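Local atomic coordinates of YcgJ protein (Bacillus subtilis, PDB entry 1XXL), a protein that probably transfers methyl groups from S-adenosylmethionine to a substrate that is not known. Residues R24-G29 against E45-D50; L121-Y126 against A229-G234; I178-W183 against Q196-L201. All coordinates share one frame; numbering follows the deposited sequence.

Contact 1 (R24-G29 against E45-D50)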
loop_
_atom_site.group_PDB
_atom_site.type_symbol
_atom_site.label_atom_id
_atom_site.label_comp_id
_atom_site.label_asym_id
_atom_site.label_seq_id
_atom_site.Cartn_x
_atom_site.Cartn_y
_atom_site.Cartn_z
ATOM N N ARG A 24 -12.923 -7.841 -13.959
ATOM C CA ARG A 24 -13.165 -6.487 -13.477
ATOM C C ARG A 24 -12.295 -6.258 -12.242
ATOM O O ARG A 24 -12.297 -7.078 -11.310
ATOM C CB ARG A 24 -14.643 -6.313 -13.160
ATOM C CG ARG A 24 -15.518 -6.528 -14.390
ATOM C CD ARG A 24 -16.903 -5.983 -14.189
ATOM N NE ARG A 24 -17.809 -6.303 -15.304
ATOM C CZ ARG A 24 -19.140 -6.161 -15.262
ATOM N NH1 ARG A 24 -19.760 -5.707 -14.163
ATOM N NH2 ARG A 24 -19.872 -6.471 -16.336
ATOM N N VAL A 25 -11.546 -5.159 -12.254
ATOM C CA VAL A 25 -10.541 -4.877 -11.230
ATOM C C VAL A 25 -10.858 -3.557 -10.524
ATOM O O VAL A 25 -11.215 -2.544 -11.162
ATOM C CB VAL A 25 -9.110 -4.769 -11.864
ATOM C CG1 VAL A 25 -8.032 -4.480 -10.830
ATOM C CG2 VAL A 25 -8.772 -6.013 -12.645
ATOM N N LEU A 26 -10.685 -3.562 -9.212
ATOM C CA LEU A 26 -10.770 -2.361 -8.428
ATOM C C LEU A 26 -9.399 -2.074 -7.819
ATOM O O LEU A 26 -8.782 -2.963 -7.203
ATOM C CB LEU A 26 -11.818 -2.525 -7.335
ATOM C CG LEU A 26 -11.890 -1.463 -6.248
ATOM C CD1 LEU A 26 -12.289 -0.131 -6.812
ATOM C CD2 LEU A 26 -12.861 -1.890 -5.148
ATOM N N ASP A 27 -8.955 -0.830 -7.971
ATOM C CA ASP A 27 -7.737 -0.326 -7.330
ATOM C C ASP A 27 -8.080 0.711 -6.261
ATOM O O ASP A 27 -8.627 1.789 -6.557
ATOM C CB ASP A 27 -6.792 0.304 -8.356
ATOM C CG ASP A 27 -5.467 0.778 -7.730
ATOM O OD1 ASP A 27 -4.935 0.112 -6.785
ATOM O OD2 ASP A 27 -4.956 1.824 -8.192
ATOM N N ILE A 28 -7.760 0.363 -5.022
ATOM C CA ILE A 28 -8.017 1.198 -3.874
ATOM C C ILE A 28 -6.806 2.059 -3.548
ATOM O O ILE A 28 -5.711 1.541 -3.327
ATOM C CB ILE A 28 -8.369 0.345 -2.664
ATOM C CG1 ILE A 28 -9.621 -0.468 -2.985
ATOM C CG2 ILE A 28 -8.615 1.238 -1.472
ATOM C CD1 ILE A 28 -10.036 -1.430 -1.929
ATOM N N GLY A 29 -7.016 3.367 -3.489
ATOM C CA GLY A 29 -5.922 4.343 -3.353
ATOM C C GLY A 29 -5.187 4.497 -4.666
ATOM O O GLY A 29 -3.978 4.342 -4.724
ATOM N N GLU A 45 -11.822 -4.223 -17.461
ATOM C CA GLU A 45 -12.134 -2.951 -16.862
ATOM C C GLU A 45 -11.410 -2.781 -15.533
ATOM O O GLU A 45 -11.390 -3.703 -14.704
ATOM C CB GLU A 45 -13.645 -2.944 -16.646
ATOM C CG GLU A 45 -14.205 -1.763 -15.953
ATOM C CD GLU A 45 -15.714 -1.917 -15.698
ATOM O OE1 GLU A 45 -16.273 -1.052 -14.990
ATOM O OE2 GLU A 45 -16.340 -2.892 -16.213
ATOM N N CYS A 46 -10.838 -1.593 -15.348
ATOM C CA CYS A 46 -10.261 -1.188 -14.071
ATOM C C CYS A 46 -10.973 0.043 -13.534
ATOM O O CYS A 46 -11.190 1.007 -14.262
ATOM C CB CYS A 46 -8.811 -0.826 -14.258
ATOM S SG CYS A 46 -7.847 -2.135 -14.851
ATOM N N ILE A 47 -11.349 -0.009 -12.266
ATOM C CA ILE A 47 -11.926 1.129 -11.571
ATOM C C ILE A 47 -10.986 1.503 -10.446
ATOM O O ILE A 47 -10.581 0.644 -9.676
ATOM C CB ILE A 47 -13.302 0.802 -11.030
ATOM C CG1 ILE A 47 -14.255 0.562 -12.190
ATOM C CG2 ILE A 47 -13.819 1.948 -10.167
ATOM C CD1 ILE A 47 -15.644 0.185 -11.741
ATOM N N GLY A 48 -10.615 2.776 -10.373
ATOM C CA GLY A 48 -9.762 3.282 -9.306
ATOM C C GLY A 48 -10.550 4.167 -8.367
ATOM O O GLY A 48 -11.385 4.953 -8.815
ATOM N N VAL A 49 -10.334 4.032 -7.066
ATOM C CA VAL A 49 -10.866 5.012 -6.118
ATOM C C VAL A 49 -9.718 5.692 -5.399
ATOM O O VAL A 49 -8.745 5.033 -5.006
ATOM C CB VAL A 49 -11.896 4.421 -5.100
ATOM C CG1 VAL A 49 -13.086 3.825 -5.832
ATOM C CG2 VAL A 49 -11.279 3.374 -4.243
ATOM N N ASP A 50 -9.813 7.016 -5.271
ATOM C CA ASP A 50 -8.859 7.784 -4.493
ATOM C C ASP A 50 -9.608 8.808 -3.623
ATOM O O ASP A 50 -10.688 9.288 -3.977
ATOM C CB ASP A 50 -7.790 8.446 -5.382
ATOM C CG ASP A 50 -6.537 8.884 -4.572
ATOM O OD1 ASP A 50 -5.523 8.119 -4.551
ATOM O OD2 ASP A 50 -6.590 9.963 -3.911
#
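L26 meets I47 and V49 on one face of two parallel strands, the first pair of the Rossmann-like methyltransferase fold. The strands 24-28 and 45-50 are the two ends of a beta-alpha-beta crossover through helix 34-39. L26 CD1 lies 4.2 Å from I47 CG2 and equally far from V49 CG1. With CG anti to the backbone N (chi1 169°), the L26 chain leans toward the neighbouring strand, and CD1 also comes within 3.4 Å of the carbonyl oxygen I47 O. I28 CG1 reaches V49 CG2 more loosely. F83 and F88 pack against L26 and I47 on this face. The other face carries V25 and C46, with A36 and F39 of the crossover helix over C46.

Between the faces the backbones are zipped by four good hydrogen bonds. V25 N and D27 N donate to E45 O and I47 O, and I47 N and V49 N donate to V25 O and D27 O. A fifth, G29 N to V49 O, is bent to 126° and weak.

G29, which binds S-adenosylmethionine, and D50, which probably does, lie at the C-terminal end, where D50 OD1 accepts from G31 N. At the other end R24 and E45 form a long salt bridge. The guanidinium and carboxylate planes are 40° apart, and E45 OE2 sits well out of the former, 3.8 Å from R24 NE, which hydrogen-bonds to Q44 OE1 instead.

Contact 2 (L121-Y126 against A229-G234); sequences LLVDHY and AILIQG
L122 and I232 form a hydrogen-bonded pair where strand 222-236 adds antiparallel to 118-125, beside the parallel strands, as in Rossmann-like methyltransferases. L122 N donates to I232 O at 174° and I232 N to L122 O at 172°. The next such pair is slacker: I230 N to D124 O measures 3.1 Å, and the return bond from D124 N to I230 O is weak.

Apolar contacts line both faces. V123 CG2 meets L231 CD1 at 3.7 Å, the two side chains crossing obliquely. L121 CD2 packs along the extended Q233 chain, 4.0 Å from Q233 CG. On the other face L122 CD2 touches I232 CD1. Y126 adds an apolar contact through its ring, which crosses I230 at about a right angle, CD1 3.7 Å from I230 CG2.

The polar contacts lie at the margins. Q233 OE1 is held by R119. A229 O lies at the edge of the Y126 ring, in plane. One water joins Y126 OH, at 2.6 Å, to A229 O, to which it donates. D124 OD2 accepts from H125 N and bonds H98 ND1. The packing is thus mainly apolar around L121-V123, while toward Y126 polar atoms are met by H98, H125 N and a water.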
loop_
_atom_site.group_PDB
_atom_site.type_symbol
_atom_site.label_atom_id
_atom_site.label_comp_id
_atom_site.label_asym_id
_atom_site.label_seq_id
_atom_site.Cartn_x
_atom_site.Cartn_y
_atom_site.Cartn_z
ATOM N N LEU A 121 -5.076 -8.247 -3.684
ATOM C CA LEU A 121 -3.636 -8.136 -3.789
ATOM C C LEU A 121 -3.201 -6.890 -3.047
ATOM O O LEU A 121 -3.476 -5.761 -3.473
ATOM C CB LEU A 121 -3.208 -8.093 -5.257
ATOM C CG LEU A 121 -3.618 -9.336 -6.042
ATOM C CD1 LEU A 121 -3.411 -9.122 -7.499
ATOM C CD2 LEU A 121 -2.857 -10.561 -5.608
ATOM N N LEU A 122 -2.524 -7.110 -1.924
ATOM C CA LEU A 122 -2.181 -6.053 -1.010
ATOM C C LEU A 122 -0.676 -5.931 -0.920
ATOM O O LEU A 122 -0.007 -6.884 -0.521
ATOM C CB LEU A 122 -2.789 -6.395 0.353
ATOM C CG LEU A 122 -2.382 -5.577 1.553
ATOM C CD1 LEU A 122 -2.906 -4.168 1.414
ATOM C CD2 LEU A 122 -2.894 -6.239 2.839
ATOM N N VAL A 123 -0.150 -4.769 -1.321
ATOM C CA VAL A 123 1.239 -4.433 -1.115
ATOM C C VAL A 123 1.321 -3.283 -0.138
ATOM O O VAL A 123 0.664 -2.256 -0.314
ATOM C CB VAL A 123 1.984 -4.046 -2.463
ATOM C CG1 VAL A 123 3.359 -3.421 -2.195
ATOM C CG2 VAL A 123 2.121 -5.251 -3.298
ATOM N N ASP A 124 2.121 -3.466 0.902
ATOM C CA ASP A 124 2.444 -2.369 1.769
ATOM C C ASP A 124 3.720 -2.678 2.519
ATOM O O ASP A 124 4.218 -3.790 2.500
ATOM C CB ASP A 124 1.268 -2.058 2.736
ATOM C CG ASP A 124 1.174 -0.564 3.095
ATOM O OD1 ASP A 124 0.159 -0.193 3.726
ATOM O OD2 ASP A 124 2.107 0.228 2.769
ATOM N N HIS A 125 4.274 -1.671 3.165
ATOM C CA HIS A 125 5.275 -1.954 4.162
ATOM C C HIS A 125 4.532 -2.277 5.473
ATOM O O HIS A 125 3.358 -1.937 5.637
ATOM C CB HIS A 125 6.365 -0.879 4.296
ATOM C CG HIS A 125 5.884 0.516 4.139
ATOM N ND1 HIS A 125 5.446 1.268 5.201
ATOM C CD2 HIS A 125 5.792 1.310 3.045
ATOM C CE1 HIS A 125 5.089 2.466 4.769
ATOM N NE2 HIS A 125 5.282 2.514 3.462
ATOM N N TYR A 126 5.183 -3.030 6.336
ATOM C CA TYR A 126 4.536 -3.540 7.526
ATOM C C TYR A 126 5.414 -3.356 8.763
ATOM O O TYR A 126 6.614 -3.177 8.668
ATOM C CB TYR A 126 4.155 -5.008 7.309
ATOM C CG TYR A 126 5.310 -5.965 7.083
ATOM C CD1 TYR A 126 5.754 -6.273 5.804
ATOM C CD2 TYR A 126 5.948 -6.556 8.150
ATOM C CE1 TYR A 126 6.789 -7.173 5.602
ATOM C CE2 TYR A 126 6.976 -7.418 7.964
ATOM C CZ TYR A 126 7.401 -7.732 6.685
ATOM O OH TYR A 126 8.453 -8.586 6.525
ATOM N N ALA A 229 8.627 -4.764 3.264
ATOM C CA ALA A 229 7.545 -4.751 2.278
ATOM C C ALA A 229 7.088 -6.146 2.020
ATOM O O ALA A 229 7.848 -7.101 2.199
ATOM C CB ALA A 229 8.018 -4.115 1.006
ATOM N N ILE A 230 5.830 -6.266 1.605
ATOM C CA ILE A 230 5.243 -7.556 1.310
ATOM C C ILE A 230 4.162 -7.448 0.228
ATOM O O ILE A 230 3.538 -6.408 0.068
ATOM C CB ILE A 230 4.675 -8.166 2.630
ATOM C CG1 ILE A 230 4.392 -9.657 2.465
ATOM C CG2 ILE A 230 3.476 -7.345 3.104
ATOM C CD1 ILE A 230 3.999 -10.389 3.790
ATOM N N LEU A 231 3.955 -8.533 -0.513
ATOM C CA LEU A 231 2.712 -8.747 -1.240
ATOM C C LEU A 231 1.985 -9.866 -0.550
ATOM O O LEU A 231 2.508 -10.995 -0.435
ATOM C CB LEU A 231 2.923 -9.113 -2.706
ATOM C CG LEU A 231 1.655 -9.627 -3.437
ATOM C CD1 LEU A 231 0.562 -8.588 -3.467
ATOM C CD2 LEU A 231 1.984 -10.054 -4.886
ATOM N N ILE A 232 0.783 -9.543 -0.090
ATOM C CA ILE A 232 -0.125 -10.500 0.496
ATOM C C ILE A 232 -1.240 -10.725 -0.519
ATOM O O ILE A 232 -1.758 -9.765 -1.110
ATOM C CB ILE A 232 -0.739 -9.943 1.807
ATOM C CG1 ILE A 232 0.317 -9.830 2.903
ATOM C CG2 ILE A 232 -1.901 -10.801 2.303
ATOM C CD1 ILE A 232 -0.026 -8.780 3.927
ATOM N N GLN A 233 -1.613 -11.984 -0.708
ATOM C CA GLN A 233 -2.806 -12.339 -1.448
ATOM C C GLN A 233 -3.891 -12.847 -0.505
ATOM O O GLN A 233 -3.658 -13.771 0.297
ATOM C CB GLN A 233 -2.515 -13.382 -2.512
ATOM C CG GLN A 233 -3.729 -13.717 -3.385
ATOM C CD GLN A 233 -3.372 -14.507 -4.636
ATOM O OE1 GLN A 233 -3.599 -14.052 -5.752
ATOM N NE2 GLN A 233 -2.836 -15.679 -4.455
ATOM N N GLY A 234 -5.059 -12.214 -0.589
ATOM C CA GLY A 234 -6.302 -12.727 0.008
ATOM C C GLY A 234 -7.210 -13.369 -1.032
ATOM O O GLY A 234 -7.375 -12.854 -2.145
HETATM O O HOH W 1 9.778 -7.831 4.373
#

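Contact 3 (I178-W183 against Q196-L201); sequences IQYDSW and QIITHL
Y180 points its ring from the first turn of helix 180-187 at helix 191-202, in a packing of two consecutive helices at the end of strand 166-179. The contact is small and apolar, and no hydrogen bond joins 178-183 to 196-201. CG of Y180 is anti to the backbone N (chi1 175°), which carries the ring out toward the other helix. I197 meets this ring at its edge, with CG2 in the ring plane and 3.9 Å from Y180 CE2. The same CE2 atom also receives L201 CD1, at 4.1 Å, from an oblique direction. I197 and L201 are one helical turn apart, so the CE2 corner of the ring rests on two successive turns.

I198 approaches differently. Its side chain crosses Y180 at about a right angle, and its CG1 lies 3.4 Å from the phenolic oxygen, Y180 OH. That oxygen is hydrogen-bonded to E194 OE2, one turn earlier on the same helix as I198. The tyrosine therefore holds helix 191-202 by both its carbon edge and its hydroxyl. A leucine here would probably leave E194 without its phenol partner and open a gap beside I198.

W183 stands one turn after Y180 and also starts out toward helix 191-202. R144 makes a cation-pi contact with its ring, and F225 meets it edge-to-face. L143 of helix 131-144 also packs on I197. Toward helix 191-202 the indole presents its edge. I197 CG2 lies near the indole plane, 4.2 Å from W183 CZ3, so this one methyl touches both aromatic rings.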
loop_
_atom_site.group_PDB
_atom_site.type_symbol
_atom_site.label_atom_id
_atom_site.label_comp_id
_atom_site.label_asym_id
_atom_site.label_seq_id
_atom_site.Cartn_x
_atom_site.Cartn_y
_atom_site.Cartn_z
ATOM N N ILE A 178 15.399 2.735 1.022
ATOM C CA ILE A 178 15.054 4.149 0.992
ATOM C C ILE A 178 16.344 4.969 1.030
ATOM O O ILE A 178 17.154 4.821 1.944
ATOM C CB ILE A 178 14.094 4.550 2.143
ATOM C CG1 ILE A 178 12.663 4.056 1.844
ATOM C CG2 ILE A 178 13.994 6.072 2.268
ATOM C CD1 ILE A 178 12.373 2.834 2.447
ATOM N N GLN A 179 16.529 5.792 -0.000
ATOM C CA GLN A 179 17.599 6.760 -0.052
ATOM C C GLN A 179 17.100 8.013 0.668
ATOM O O GLN A 179 16.156 8.659 0.241
ATOM C CB GLN A 179 18.002 7.067 -1.501
ATOM C CG GLN A 179 18.476 5.840 -2.331
ATOM C CD GLN A 179 19.612 5.026 -1.691
ATOM O OE1 GLN A 179 19.564 3.772 -1.631
ATOM N NE2 GLN A 179 20.612 5.716 -1.184
ATOM N N TYR A 180 17.732 8.303 1.797
ATOM C CA TYR A 180 17.249 9.290 2.745
ATOM C C TYR A 180 17.021 10.692 2.144
ATOM O O TYR A 180 15.949 11.299 2.353
ATOM C CB TYR A 180 18.220 9.359 3.937
ATOM C CG TYR A 180 17.841 10.454 4.891
ATOM C CD1 TYR A 180 18.469 11.698 4.840
ATOM C CD2 TYR A 180 16.805 10.271 5.805
ATOM C CE1 TYR A 180 18.090 12.726 5.695
ATOM C CE2 TYR A 180 16.415 11.305 6.674
ATOM C CZ TYR A 180 17.061 12.515 6.608
ATOM O OH TYR A 180 16.679 13.524 7.450
ATOM N N ASP A 181 17.994 11.194 1.380
ATOM C CA ASP A 181 17.936 12.583 0.879
ATOM C C ASP A 181 16.731 12.739 -0.007
ATOM O O ASP A 181 15.990 13.715 0.071
ATOM C CB ASP A 181 19.176 12.962 0.070
ATOM C CG ASP A 181 20.373 13.373 0.936
ATOM O OD1 ASP A 181 20.224 13.735 2.146
ATOM O OD2 ASP A 181 21.499 13.344 0.361
ATOM N N SER A 182 16.539 11.754 -0.861
ATOM C CA SER A 182 15.432 11.749 -1.797
ATOM C C SER A 182 14.079 11.607 -1.086
ATOM O O SER A 182 13.119 12.281 -1.422
ATOM C CB SER A 182 15.671 10.621 -2.789
ATOM O OG SER A 182 14.511 10.357 -3.523
ATOM N N TRP A 183 14.026 10.733 -0.091
ATOM C CA TRP A 183 12.829 10.509 0.724
ATOM C C TRP A 183 12.364 11.783 1.448
ATOM O O TRP A 183 11.181 12.072 1.506
ATOM C CB TRP A 183 13.185 9.427 1.743
ATOM C CG TRP A 183 12.095 8.896 2.598
ATOM C CD1 TRP A 183 11.046 8.154 2.202
ATOM C CD2 TRP A 183 12.005 9.004 4.015
ATOM N NE1 TRP A 183 10.289 7.800 3.282
ATOM C CE2 TRP A 183 10.854 8.324 4.407
ATOM C CE3 TRP A 183 12.784 9.641 4.993
ATOM C CZ2 TRP A 183 10.460 8.223 5.741
ATOM C CZ3 TRP A 183 12.397 9.555 6.304
ATOM C CH2 TRP A 183 11.236 8.851 6.675
ATOM N N GLN A 196 13.901 15.956 13.971
ATOM C CA GLN A 196 13.296 14.864 14.774
ATOM C C GLN A 196 13.540 13.482 14.134
ATOM O O GLN A 196 13.830 12.510 14.824
ATOM C CB GLN A 196 11.789 15.071 14.967
ATOM C CG GLN A 196 11.408 16.313 15.768
ATOM C CD GLN A 196 9.873 16.520 15.830
ATOM O OE1 GLN A 196 9.123 15.610 16.232
ATOM N NE2 GLN A 196 9.413 17.716 15.436
ATOM N N ILE A 197 13.403 13.409 12.816
ATOM C CA ILE A 197 13.714 12.168 12.067
ATOM C C ILE A 197 15.174 11.766 12.271
ATOM O O ILE A 197 15.468 10.609 12.542
ATOM C CB ILE A 197 13.417 12.320 10.561
ATOM C CG1 ILE A 197 11.906 12.334 10.345
ATOM C CG2 ILE A 197 14.024 11.166 9.785
ATOM C CD1 ILE A 197 11.461 12.840 9.071
ATOM N N ILE A 198 16.090 12.732 12.166
ATOM C CA ILE A 198 17.512 12.452 12.285
ATOM C C ILE A 198 17.821 11.912 13.679
ATOM O O ILE A 198 18.518 10.911 13.813
ATOM C CB ILE A 198 18.376 13.693 11.936
ATOM C CG1 ILE A 198 18.220 14.047 10.439
ATOM C CG2 ILE A 198 19.821 13.443 12.283
ATOM C CD1 ILE A 198 18.758 15.450 10.034
ATOM N N THR A 199 17.270 12.551 14.713
ATOM C CA THR A 199 17.421 12.075 16.105
ATOM C C THR A 199 16.876 10.643 16.281
ATOM O O THR A 199 17.502 9.812 16.924
ATOM C CB THR A 199 16.695 13.018 17.110
ATOM O OG1 THR A 199 17.259 14.323 17.029
ATOM C CG2 THR A 199 16.817 12.540 18.540
ATOM N N HIS A 200 15.706 10.379 15.706
ATOM C CA HIS A 200 15.063 9.061 15.772
ATOM C C HIS A 200 15.967 7.977 15.194
ATOM O O HIS A 200 16.170 6.935 15.808
ATOM C CB HIS A 200 13.736 9.124 15.000
ATOM C CG HIS A 200 12.848 7.940 15.192
ATOM N ND1 HIS A 200 12.414 7.522 16.434
ATOM C CD2 HIS A 200 12.282 7.103 14.290
ATOM C CE1 HIS A 200 11.629 6.469 16.288
ATOM N NE2 HIS A 200 11.526 6.195 14.994
ATOM N N LEU A 201 16.520 8.244 14.013
ATOM C CA LEU A 201 17.428 7.301 13.332
ATOM C C LEU A 201 18.756 7.140 14.066
ATOM O O LEU A 201 19.269 6.038 14.189
ATOM C CB LEU A 201 17.665 7.739 11.869
ATOM C CG LEU A 201 16.455 7.610 10.918
ATOM C CD1 LEU A 201 16.644 8.370 9.577
ATOM C CD2 LEU A 201 16.112 6.152 10.650
#

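Overall arrangement
All three contacts reach one mixed sheet. Contacts 1 and 2 come in series along the chain, with centres about 17 Å apart. Strand 88-94 lies between them, pairing with 24-28 on one side and 118-125 on the other. Contact 3 falls in sequence between the two halves of contact 2. Its centre is about 24 Å from that of contact 2 and about 32 Å from that of contact 1, and contacts 1 and 3 lie on opposite sides of the chain's centre. Strands 166-179 and 222-236, neighbours in the sheet, reach helices 180-187 and 191-202 of contact 3. The probable methyltransferase core is thus tied by continuous strands to a remote helical part, away from the annotated sites.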